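Local coordinates for cobalamin biosynthesis protein (cbiD) (Archaeoglobus fulgidus, PDB 1SR8) that probably methylates C-1 of cobalt-precorrin-5B with S-adenosyl-L-methionine as donor, giving cobalt-precorrin-6A on the anaerobic route to adenosylcobalamin, at residues 45-50 with 89-94; 102-107 with 158-163; 51-56 with 66-71. All blocks are in the same frame, centred on the assembly; numbering follows the deposited sequence.

Contact 1: 45-50 with 89-94; sequences GTTASA and VRKFSG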
ATOM      1  N   GLY A  45       4.287   5.937   2.500  1.00 16.46           N
ATOM      2  CA  GLY A  45       3.796   7.135   1.840  1.00 16.44           C
ATOM      3  C   GLY A  45       2.656   7.754   2.627  1.00 17.65           C
ATOM      4  O   GLY A  45       2.604   8.975   2.806  1.00 17.95           O
ATOM      5  N   THR A  46       1.741   6.921   3.117  1.00 16.74           N
ATOM      6  CA  THR A  46       0.618   7.436   3.885  1.00 16.20           C
ATOM      7  C   THR A  46       1.066   7.913   5.262  1.00 16.20           C
ATOM      8  O   THR A  46       0.523   8.878   5.797  1.00 16.22           O
ATOM      9  CB  THR A  46      -0.465   6.376   4.064  1.00 17.42           C
ATOM     10  OG1 THR A  46      -1.038   6.061   2.790  1.00 18.44           O
ATOM     11  CG2 THR A  46      -1.550   6.885   5.001  1.00 15.44           C
ATOM     12  N   THR A  47       2.054   7.234   5.834  1.00 16.47           N
ATOM     13  CA  THR A  47       2.560   7.603   7.151  1.00 17.95           C
ATOM     14  C   THR A  47       3.283   8.937   7.031  1.00 19.43           C
ATOM     15  O   THR A  47       3.166   9.804   7.904  1.00 21.25           O
ATOM     16  CB  THR A  47       3.513   6.529   7.699  1.00 18.25           C
ATOM     17  OG1 THR A  47       2.813   5.277   7.782  1.00 17.12           O
ATOM     18  CG2 THR A  47       4.020   6.916   9.084  1.00 15.74           C
ATOM     19  N   ALA A  48       4.009   9.115   5.933  1.00 19.40           N
ATOM     20  CA  ALA A  48       4.719  10.365   5.697  1.00 18.94           C
ATOM     21  C   ALA A  48       3.704  11.504   5.550  1.00 19.81           C
ATOM     22  O   ALA A  48       3.898  12.607   6.081  1.00 19.08           O
ATOM     23  CB  ALA A  48       5.577  10.248   4.438  1.00 17.41           C
ATOM     24  N   SER A  49       2.614  11.231   4.831  1.00 19.64           N
ATOM     25  CA  SER A  49       1.575  12.230   4.622  1.00 18.87           C
ATOM     26  C   SER A  49       0.969  12.647   5.949  1.00 18.85           C
ATOM     27  O   SER A  49       0.753  13.838   6.197  1.00 19.20           O
ATOM     28  CB  SER A  49       0.474  11.678   3.714  1.00 19.22           C
ATOM     29  OG  SER A  49       0.954  11.487   2.399  1.00 18.97           O
ATOM     30  N   ALA A  50       0.692  11.662   6.797  1.00 16.92           N
ATOM     31  CA  ALA A  50       0.102  11.935   8.100  1.00 16.78           C
ATOM     32  C   ALA A  50       1.023  12.825   8.922  1.00 16.78           C
ATOM     33  O   ALA A  50       0.564  13.785   9.547  1.00 18.71           O
ATOM     34  CB  ALA A  50      -0.179  10.630   8.840  1.00 15.57           C
ATOM     35  N   VAL A  89       4.928   9.996  13.708  1.00 25.87           N
ATOM     36  CA  VAL A  89       3.896   9.023  13.340  1.00 24.60           C
ATOM     37  C   VAL A  89       4.516   7.668  13.072  1.00 23.40           C
ATOM     38  O   VAL A  89       5.511   7.564  12.369  1.00 24.10           O
ATOM     39  CB  VAL A  89       3.128   9.462  12.077  1.00 25.27           C
ATOM     40  CG1 VAL A  89       1.959   8.522  11.830  1.00 26.65           C
ATOM     41  CG2 VAL A  89       2.635  10.889  12.229  1.00 25.80           C
ATOM     42  N   ARG A  90       3.921   6.624  13.628  1.00 23.35           N
ATOM     43  CA  ARG A  90       4.446   5.280  13.451  1.00 24.55           C
ATOM     44  C   ARG A  90       3.626   4.544  12.396  1.00 24.32           C
ATOM     45  O   ARG A  90       2.396   4.585  12.404  1.00 24.02           O
ATOM     46  CB  ARG A  90       4.385   4.521  14.789  1.00 26.92           C
ATOM     47  CG  ARG A  90       5.206   3.228  14.861  1.00 28.75           C
ATOM     48  CD  ARG A  90       5.036   2.526  16.226  1.00 28.84           C
ATOM     49  NE  ARG A  90       5.582   3.288  17.350  1.00 26.81           N
ATOM     50  CZ  ARG A  90       6.879   3.400  17.624  1.00 29.29           C
ATOM     51  NH1 ARG A  90       7.780   2.798  16.862  1.00 30.47           N
ATOM     52  NH2 ARG A  90       7.283   4.124  18.663  1.00 30.79           N
ATOM     53  N   LYS A  91       4.315   3.886  11.475  1.00 23.18           N
ATOM     54  CA  LYS A  91       3.632   3.122  10.444  1.00 23.73           C
ATOM     55  C   LYS A  91       3.168   1.788  11.018  1.00 23.84           C
ATOM     56  O   LYS A  91       3.876   1.169  11.823  1.00 25.04           O
ATOM     57  CB  LYS A  91       4.569   2.826   9.275  1.00 21.95           C
ATOM     58  CG  LYS A  91       4.083   1.648   8.451  1.00 21.35           C
ATOM     59  CD  LYS A  91       4.989   1.291   7.308  1.00 19.78           C
ATOM     60  CE  LYS A  91       4.484   0.009   6.663  1.00 19.34           C
ATOM     61  NZ  LYS A  91       5.323  -0.442   5.528  1.00 20.26           N
ATOM     62  N   PHE A  92       1.981   1.345  10.614  1.00 23.55           N
ATOM     63  CA  PHE A  92       1.488   0.045  11.054  1.00 21.71           C
ATOM     64  C   PHE A  92       1.163  -0.769   9.818  1.00 21.14           C
ATOM     65  O   PHE A  92       0.657  -0.233   8.831  1.00 20.02           O
ATOM     66  CB  PHE A  92       0.271   0.183  11.981  1.00 21.84           C
ATOM     67  CG  PHE A  92      -0.931   0.833  11.356  1.00 24.26           C
ATOM     68  CD1 PHE A  92      -1.812   0.095  10.572  1.00 24.19           C
ATOM     69  CD2 PHE A  92      -1.219   2.173  11.614  1.00 24.98           C
ATOM     70  CE1 PHE A  92      -2.970   0.676  10.055  1.00 26.67           C
ATOM     71  CE2 PHE A  92      -2.374   2.767  11.103  1.00 28.69           C
ATOM     72  CZ  PHE A  92      -3.257   2.015  10.319  1.00 27.22           C
ATOM     73  N   SER A  93       1.477  -2.059   9.863  1.00 22.44           N
ATOM     74  CA  SER A  93       1.244  -2.938   8.722  1.00 23.82           C
ATOM     75  C   SER A  93       0.022  -3.861   8.830  1.00 23.71           C
ATOM     76  O   SER A  93      -0.129  -4.779   8.033  1.00 24.85           O
ATOM     77  CB  SER A  93       2.501  -3.773   8.467  1.00 25.55           C
ATOM     78  OG  SER A  93       3.641  -2.935   8.312  1.00 26.99           O
ATOM     79  N   GLY A  94      -0.856  -3.613   9.794  1.00 23.46           N
ATOM     80  CA  GLY A  94      -2.027  -4.458   9.940  1.00 23.92           C
ATOM     81  C   GLY A  94      -1.640  -5.907  10.171  1.00 25.75           C
ATOM     82  O   GLY A  94      -0.692  -6.186  10.903  1.00 26.79           O
TER

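Contact 2: 102-107 with 158-163; sequences NGIIFE and ISVPDG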
ATOM      1  N   ASN A 102       7.292  -2.168   9.504  1.00 25.47           N
ATOM      2  CA  ASN A 102       6.140  -2.019  10.388  1.00 25.20           C
ATOM      3  C   ASN A 102       6.685  -1.360  11.660  1.00 23.95           C
ATOM      4  O   ASN A 102       7.805  -1.643  12.075  1.00 22.05           O
ATOM      5  CB  ASN A 102       5.533  -3.395  10.702  1.00 25.55           C
ATOM      6  CG  ASN A 102       4.497  -3.348  11.816  1.00 27.30           C
ATOM      7  OD1 ASN A 102       3.567  -2.545  11.795  1.00 27.97           O
ATOM      8  ND2 ASN A 102       4.653  -4.225  12.793  1.00 29.79           N
ATOM      9  N   GLY A 103       5.917  -0.453  12.252  1.00 24.48           N
ATOM     10  CA  GLY A 103       6.373   0.211  13.464  1.00 25.85           C
ATOM     11  C   GLY A 103       7.454   1.274  13.300  1.00 27.14           C
ATOM     12  O   GLY A 103       7.865   1.891  14.282  1.00 27.85           O
ATOM     13  N   ILE A 104       7.917   1.511  12.073  1.00 27.36           N
ATOM     14  CA  ILE A 104       8.953   2.516  11.849  1.00 25.50           C
ATOM     15  C   ILE A 104       8.406   3.940  12.038  1.00 26.00           C
ATOM     16  O   ILE A 104       7.304   4.262  11.595  1.00 24.45           O
ATOM     17  CB  ILE A 104       9.572   2.359  10.442  1.00 24.77           C
ATOM     18  CG1 ILE A 104      11.019   2.847  10.467  1.00 24.13           C
ATOM     19  CG2 ILE A 104       8.767   3.142   9.412  1.00 23.74           C
ATOM     20  CD1 ILE A 104      11.848   2.332   9.328  1.00 24.30           C
ATOM     21  N   ILE A 105       9.177   4.790  12.709  1.00 25.37           N
ATOM     22  CA  ILE A 105       8.747   6.158  12.961  1.00 25.01           C
ATOM     23  C   ILE A 105       9.064   7.156  11.853  1.00 24.93           C
ATOM     24  O   ILE A 105      10.154   7.159  11.280  1.00 23.65           O
ATOM     25  CB  ILE A 105       9.369   6.710  14.259  1.00 25.41           C
ATOM     26  CG1 ILE A 105       8.771   6.006  15.477  1.00 26.00           C
ATOM     27  CG2 ILE A 105       9.133   8.207  14.353  1.00 24.84           C
ATOM     28  CD1 ILE A 105       7.325   6.347  15.725  1.00 26.57           C
ATOM     29  N   PHE A 106       8.087   8.014  11.577  1.00 24.83           N
ATOM     30  CA  PHE A 106       8.221   9.082  10.591  1.00 25.09           C
ATOM     31  C   PHE A 106       8.101  10.402  11.336  1.00 24.71           C
ATOM     32  O   PHE A 106       7.177  10.592  12.124  1.00 25.05           O
ATOM     33  CB  PHE A 106       7.109   9.006   9.535  1.00 22.92           C
ATOM     34  CG  PHE A 106       7.463   8.162   8.347  1.00 22.16           C
ATOM     35  CD1 PHE A 106       7.858   8.753   7.155  1.00 19.71           C
ATOM     36  CD2 PHE A 106       7.428   6.778   8.427  1.00 20.89           C
ATOM     37  CE1 PHE A 106       8.216   7.972   6.059  1.00 20.23           C
ATOM     38  CE2 PHE A 106       7.783   5.994   7.341  1.00 20.06           C
ATOM     39  CZ  PHE A 106       8.177   6.590   6.157  1.00 20.52           C
ATOM     40  N   GLU A 107       9.043  11.307  11.102  1.00 26.26           N
ATOM     41  CA  GLU A 107       8.995  12.609  11.748  1.00 27.32           C
ATOM     42  C   GLU A 107       8.842  13.688  10.688  1.00 26.76           C
ATOM     43  O   GLU A 107       9.436  13.606   9.608  1.00 24.33           O
ATOM     44  CB  GLU A 107      10.269  12.881  12.553  1.00 28.33           C
ATOM     45  CG  GLU A 107      10.603  11.849  13.601  1.00 32.11           C
ATOM     46  CD  GLU A 107      11.686  12.339  14.545  1.00 36.00           C
ATOM     47  OE1 GLU A 107      12.635  13.003  14.071  1.00 36.87           O
ATOM     48  OE2 GLU A 107      11.593  12.056  15.759  1.00 37.44           O
ATOM     49  N   ILE A 158      10.342  15.830   6.014  1.00 23.17           N
ATOM     50  CA  ILE A 158       9.938  14.519   6.505  1.00 22.62           C
ATOM     51  C   ILE A 158      11.189  13.661   6.696  1.00 23.29           C
ATOM     52  O   ILE A 158      12.010  13.543   5.785  1.00 23.03           O
ATOM     53  CB  ILE A 158       8.980  13.840   5.496  1.00 21.67           C
ATOM     54  CG1 ILE A 158       7.737  14.721   5.293  1.00 20.02           C
ATOM     55  CG2 ILE A 158       8.628  12.434   5.978  1.00 19.55           C
ATOM     56  CD1 ILE A 158       6.817  14.261   4.184  1.00 21.85           C
ATOM     57  N   SER A 159      11.336  13.076   7.886  1.00 23.75           N
ATOM     58  CA  SER A 159      12.502  12.248   8.194  1.00 26.02           C
ATOM     59  C   SER A 159      12.132  10.926   8.842  1.00 24.77           C
ATOM     60  O   SER A 159      11.045  10.771   9.394  1.00 23.93           O
ATOM     61  CB  SER A 159      13.457  12.987   9.140  1.00 27.28           C
ATOM     62  OG  SER A 159      13.925  14.192   8.562  1.00 36.16           O
ATOM     63  N   VAL A 160      13.070   9.986   8.783  1.00 25.17           N
ATOM     64  CA  VAL A 160      12.894   8.663   9.371  1.00 25.31           C
ATOM     65  C   VAL A 160      14.125   8.369  10.252  1.00 26.75           C
ATOM     66  O   VAL A 160      15.147   7.868   9.779  1.00 25.80           O
ATOM     67  CB  VAL A 160      12.751   7.598   8.266  1.00 21.99           C
ATOM     68  CG1 VAL A 160      12.379   6.258   8.873  1.00 21.14           C
ATOM     69  CG2 VAL A 160      11.706   8.052   7.257  1.00 19.31           C
ATOM     70  N   PRO A 161      14.032   8.689  11.552  1.00 29.27           N
ATOM     71  CA  PRO A 161      15.091   8.494  12.548  1.00 30.12           C
ATOM     72  C   PRO A 161      15.896   7.196  12.450  1.00 32.48           C
ATOM     73  O   PRO A 161      17.125   7.228  12.542  1.00 33.66           O
ATOM     74  CB  PRO A 161      14.342   8.618  13.863  1.00 29.14           C
ATOM     75  CG  PRO A 161      13.322   9.666  13.544  1.00 29.86           C
ATOM     76  CD  PRO A 161      12.815   9.235  12.184  1.00 28.82           C
ATOM     77  N   ASP A 162      15.223   6.061  12.264  1.00 33.11           N
ATOM     78  CA  ASP A 162      15.930   4.783  12.173  1.00 34.88           C
ATOM     79  C   ASP A 162      15.943   4.261  10.751  1.00 34.36           C
ATOM     80  O   ASP A 162      16.175   3.076  10.518  1.00 34.10           O
ATOM     81  CB  ASP A 162      15.279   3.729  13.071  1.00 38.13           C
ATOM     82  CG  ASP A 162      15.245   4.141  14.527  1.00 43.17           C
ATOM     83  OD1 ASP A 162      16.308   4.502  15.082  1.00 45.18           O
ATOM     84  OD2 ASP A 162      14.149   4.099  15.121  1.00 45.68           O
ATOM     85  N   GLY A 163      15.701   5.155   9.804  1.00 32.23           N
ATOM     86  CA  GLY A 163      15.658   4.752   8.419  1.00 32.50           C
ATOM     87  C   GLY A 163      16.937   4.174   7.865  1.00 34.27           C
ATOM     88  O   GLY A 163      16.908   3.173   7.153  1.00 34.51           O
TER
HETATM   89  O   HOH W   1      12.671   5.824  12.429  1.00 27.37           O
HETATM   90  O   HOH W   2      11.505   3.763  13.795  1.00 34.67           O

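Contact 3: 51-56 with 66-71; sequences AAVAAI and VKVSTP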
ATOM      1  N   ALA A  51       2.319  12.518   8.914  1.00 16.84           N
ATOM      2  CA  ALA A  51       3.296  13.312   9.665  1.00 17.07           C
ATOM      3  C   ALA A  51       3.289  14.759   9.191  1.00 17.58           C
ATOM      4  O   ALA A  51       3.235  15.686   9.995  1.00 18.85           O
ATOM      5  CB  ALA A  51       4.698  12.719   9.516  1.00 14.22           C
ATOM      6  N   ALA A  52       3.331  14.951   7.877  1.00 17.90           N
ATOM      7  CA  ALA A  52       3.328  16.294   7.303  1.00 16.87           C
ATOM      8  C   ALA A  52       2.069  17.065   7.671  1.00 17.74           C
ATOM      9  O   ALA A  52       2.141  18.212   8.111  1.00 18.06           O
ATOM     10  CB  ALA A  52       3.458  16.211   5.794  1.00 17.48           C
ATOM     11  N   VAL A  53       0.914  16.438   7.480  1.00 18.34           N
ATOM     12  CA  VAL A  53      -0.351  17.082   7.802  1.00 19.83           C
ATOM     13  C   VAL A  53      -0.454  17.426   9.291  1.00 22.39           C
ATOM     14  O   VAL A  53      -0.924  18.505   9.650  1.00 24.02           O
ATOM     15  CB  VAL A  53      -1.534  16.186   7.400  1.00 19.74           C
ATOM     16  CG1 VAL A  53      -2.829  16.785   7.884  1.00 19.31           C
ATOM     17  CG2 VAL A  53      -1.563  16.026   5.888  1.00 18.22           C
ATOM     18  N   ALA A  54      -0.006  16.516  10.155  1.00 23.55           N
ATOM     19  CA  ALA A  54      -0.063  16.746  11.598  1.00 23.57           C
ATOM     20  C   ALA A  54       0.864  17.883  12.037  1.00 24.28           C
ATOM     21  O   ALA A  54       0.531  18.659  12.929  1.00 25.26           O
ATOM     22  CB  ALA A  54       0.285  15.465  12.345  1.00 23.69           C
ATOM     23  N   ALA A  55       2.031  17.984  11.419  1.00 23.47           N
ATOM     24  CA  ALA A  55       2.963  19.040  11.771  1.00 24.30           C
ATOM     25  C   ALA A  55       2.365  20.424  11.490  1.00 26.00           C
ATOM     26  O   ALA A  55       2.491  21.338  12.312  1.00 26.26           O
ATOM     27  CB  ALA A  55       4.270  18.855  11.004  1.00 24.25           C
ATOM     28  N   ILE A  56       1.714  20.576  10.334  1.00 26.18           N
ATOM     29  CA  ILE A  56       1.092  21.848   9.944  1.00 26.93           C
ATOM     30  C   ILE A  56      -0.111  22.176  10.828  1.00 27.89           C
ATOM     31  O   ILE A  56      -0.262  23.293  11.306  1.00 29.54           O
ATOM     32  CB  ILE A  56       0.608  21.821   8.463  1.00 26.08           C
ATOM     33  CG1 ILE A  56       1.810  21.768   7.512  1.00 25.06           C
ATOM     34  CG2 ILE A  56      -0.258  23.044   8.167  1.00 25.06           C
ATOM     35  CD1 ILE A  56       1.428  21.689   6.053  1.00 22.38           C
ATOM     36  N   VAL A  66      -5.139  12.832  12.321  1.00 29.26           N
ATOM     37  CA  VAL A  66      -5.315  13.655  11.132  1.00 27.93           C
ATOM     38  C   VAL A  66      -5.936  12.762  10.076  1.00 27.07           C
ATOM     39  O   VAL A  66      -5.891  11.536  10.174  1.00 26.66           O
ATOM     40  CB  VAL A  66      -3.973  14.207  10.575  1.00 26.05           C
ATOM     41  CG1 VAL A  66      -3.240  14.996  11.646  1.00 27.93           C
ATOM     42  CG2 VAL A  66      -3.114  13.069  10.059  1.00 24.75           C
ATOM     43  N   LYS A  67      -6.536  13.378   9.074  1.00 26.37           N
ATOM     44  CA  LYS A  67      -7.129  12.617   8.001  1.00 25.93           C
ATOM     45  C   LYS A  67      -6.298  12.909   6.760  1.00 24.43           C
ATOM     46  O   LYS A  67      -6.010  14.066   6.459  1.00 24.90           O
ATOM     47  CB  LYS A  67      -8.578  13.051   7.797  1.00 27.80           C
ATOM     48  CG  LYS A  67      -9.328  12.261   6.736  1.00 32.53           C
ATOM     49  CD  LYS A  67     -10.830  12.529   6.803  1.00 36.83           C
ATOM     50  CE  LYS A  67     -11.433  11.994   8.115  1.00 41.27           C
ATOM     51  NZ  LYS A  67     -10.875  12.633   9.362  1.00 42.85           N
ATOM     52  N   VAL A  68      -5.879  11.864   6.060  1.00 21.39           N
ATOM     53  CA  VAL A  68      -5.095  12.061   4.851  1.00 21.22           C
ATOM     54  C   VAL A  68      -5.730  11.346   3.664  1.00 21.18           C
ATOM     55  O   VAL A  68      -6.370  10.299   3.819  1.00 20.98           O
ATOM     56  CB  VAL A  68      -3.646  11.557   5.025  1.00 20.91           C
ATOM     57  CG1 VAL A  68      -2.905  12.438   6.006  1.00 21.00           C
ATOM     58  CG2 VAL A  68      -3.651  10.130   5.515  1.00 23.11           C
ATOM     59  N   SER A  69      -5.575  11.933   2.480  1.00 19.19           N
ATOM     60  CA  SER A  69      -6.111  11.324   1.277  1.00 19.72           C
ATOM     61  C   SER A  69      -5.090  10.273   0.847  1.00 19.81           C
ATOM     62  O   SER A  69      -3.926  10.332   1.249  1.00 17.64           O
ATOM     63  CB  SER A  69      -6.306  12.381   0.186  1.00 21.58           C
ATOM     64  OG  SER A  69      -5.105  13.086  -0.086  1.00 24.01           O
ATOM     65  N   THR A  70      -5.531   9.296   0.059  1.00 20.70           N
ATOM     66  CA  THR A  70      -4.654   8.226  -0.414  1.00 19.38           C
ATOM     67  C   THR A  70      -4.828   8.102  -1.913  1.00 20.60           C
ATOM     68  O   THR A  70      -5.824   8.573  -2.465  1.00 20.06           O
ATOM     69  CB  THR A  70      -5.017   6.858   0.203  1.00 18.30           C
ATOM     70  OG1 THR A  70      -6.357   6.518  -0.163  1.00 16.13           O
ATOM     71  CG2 THR A  70      -4.915   6.894   1.722  1.00 17.65           C
ATOM     72  N   PRO A  71      -3.858   7.468  -2.596  1.00 21.94           N
ATOM     73  CA  PRO A  71      -3.945   7.296  -4.048  1.00 22.75           C
ATOM     74  C   PRO A  71      -5.213   6.532  -4.449  1.00 24.22           C
ATOM     75  O   PRO A  71      -5.793   6.798  -5.501  1.00 24.23           O
ATOM     76  CB  PRO A  71      -2.664   6.518  -4.376  1.00 21.95           C
ATOM     77  CG  PRO A  71      -1.706   7.001  -3.337  1.00 19.51           C
ATOM     78  CD  PRO A  71      -2.564   6.964  -2.096  1.00 20.94           C
TER

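Contact 1: 45-50 with 89-94
The first turns of helix 44-57 pack on the end of strand 86-90 through Thr47 and Ala50, which meet Val89 and Lys91 in a helix-on-sheet contact. The threonine divides its two branches between two partners. Its methyl CG2 lies anti to the backbone N (the OG1 torsion, chi1, is -59°) and slides past the Val89 side chain, running the opposite way; Thr47 CG2 stands 3.8 Å from Val89 CG1 and 3.7 Å from Val89 O. The hydroxyl branch instead crosses the root of Lys91 at about a right angle, with Thr47 OG1 3.4 Å from Lys91 CB. The approach to Lys91 CB is van der Waals packing; the polar partner of Thr47 OG1 is the carbonyl of Thr43, just ahead of the helix.

One turn on, Ala50 continues the same face over the mixed six-stranded sheet of the CbiD family region. Ala50 CB lies 4.2 Å from Val89 CG1, while Val89 CG2 reaches the Ala50 carbonyl carbon. Val78 of neighbouring strand 76-83 touches both Ala50 and Val89. Lys91 shows how one residue can serve two environments: its CB is buried against the helix, yet the extended chain carries NZ away to a salt bridge with Asp99 and a hydrogen bond to Thr101. Within the helix, Gly45 O accepts from Ser49 N and Ser49 OG, each at 3.0 Å and from opposite faces of the carbonyl plane.

Contact 2: 102-107 with 158-163
Glu107 and Ser159 form the antiparallel hydrogen-bonded pair by which strand 105-111 meets strand 155-159. Two short, nearly straight bonds join them: Glu107 N to Ser159 O at 2.7 Å (178° at the hydrogen) and Ser159 N to Glu107 O at 2.6 Å. The same carbonyls also receive CA-H...O contacts, from Phe106 to Ser159 O and from Ile158 to Glu107 O.

Beyond this pair the chain of 158-163 leaves the sheet in a type I turn, Val160 to Gly163, and water takes over the bridging. One molecule donates to Ile105 O and accepts from Asp162 N; a second accepts from Ile105 N and donates to Asp162 OD2, 3.0 Å away.

Apolar contacts gather around Phe106. Val160 CG2 sits over one face of the ring in a CH-pi contact, 3.9 Å from the centroid and offset toward the rim, whereas Ile158 CG2 meets the ring edge in plane, 3.9 Å from Phe106 CD1. The other methyl, Val160 CG1, anti to the backbone N (chi1 -172°), lies 4.0 Å from Ile104 CD1 and 3.4 Å from Ile105 O. Thr47 and Ala48 of helix 44-57 also touch this ring.

On the sheet face that carries Glu107 and Ser159, the glutamate chain passes obliquely over Pro161, with Glu107 CD 3.3 Å from Pro161 CG. Salt bridges to Arg88 and Arg120 fix the carboxylate at two oxygens beside Pro161 and would be expected to favour its ionised form, while backbone bonds serve Glu107 and Ser159, and two waters serve Ile105 N and O, where the chains have diverged.

Contact 3: 51-56 with 66-71
Val53 and Ala54 of helix 44-57 meet Val66 and Val68 at the edge of the mixed sheet, a helix-on-sheet packing of valines and one alanine. The local axes of helix 51-56 and strand 66-68 approach to 8.3 Å, and their directions lie 136° apart.

The largest bump on the helix side is Val53. Its two methyls are shared between the strand's two helix-facing valines: Val53 CG1 lies 3.9 Å from Val66 CB, while Val53 CG2 meets Val68 CG1 at 3.8 Å. The Val53 and Val66 side chains slide past each other in opposite directions. Val53 fills the hollow between these alternate strand residues, touching both and bringing CG1 to 4.4 Å from Lys67 O; the side chain of Lys67 itself points away. With CG1 anti to the backbone N (chi1 173°) and CG2 anti to the carbonyl carbon, one methyl is presented to each strand valine.

The reciprocal bump is Val66 CG1, which enters the shallow ground made by the small side chain of Ala54. There the helix surface is low enough for the valine to touch backbone as well as methyl. Around this interface, Asn142 of helix 133-149 touches both Val53 and Val68, and Val80 and Ala82 of strand 76-83 lie against Ala54. Tightest in the whole interlock, Val66 CG1 lies 3.6 Å from both Ala54 CB and Ala54 CA.

How the contacts relate
All three contacts belong to one layered unit: helix 44-57 lying across the mixed sheet in which strands 63-68, 76-83, 86-90, 105-111 and 155-159 are successive neighbours. Contacts 1 and 3 use consecutive parts of that helix, with centres about 10 Å apart, and contact 3 falls within the chain span that contact 1 encloses. Contact 2 follows both in sequence; its centre is about 9 Å from that of contact 1 and 15 Å from that of contact 3. Adjacent strands 86-90 and 105-111 tie contacts 1 and 2 together. Thr47 packs on Phe106 and Ala50 on Val68, so the contacts' apolar parts adjoin under one helix, uniting sequence-distant parts of the CbiD family region.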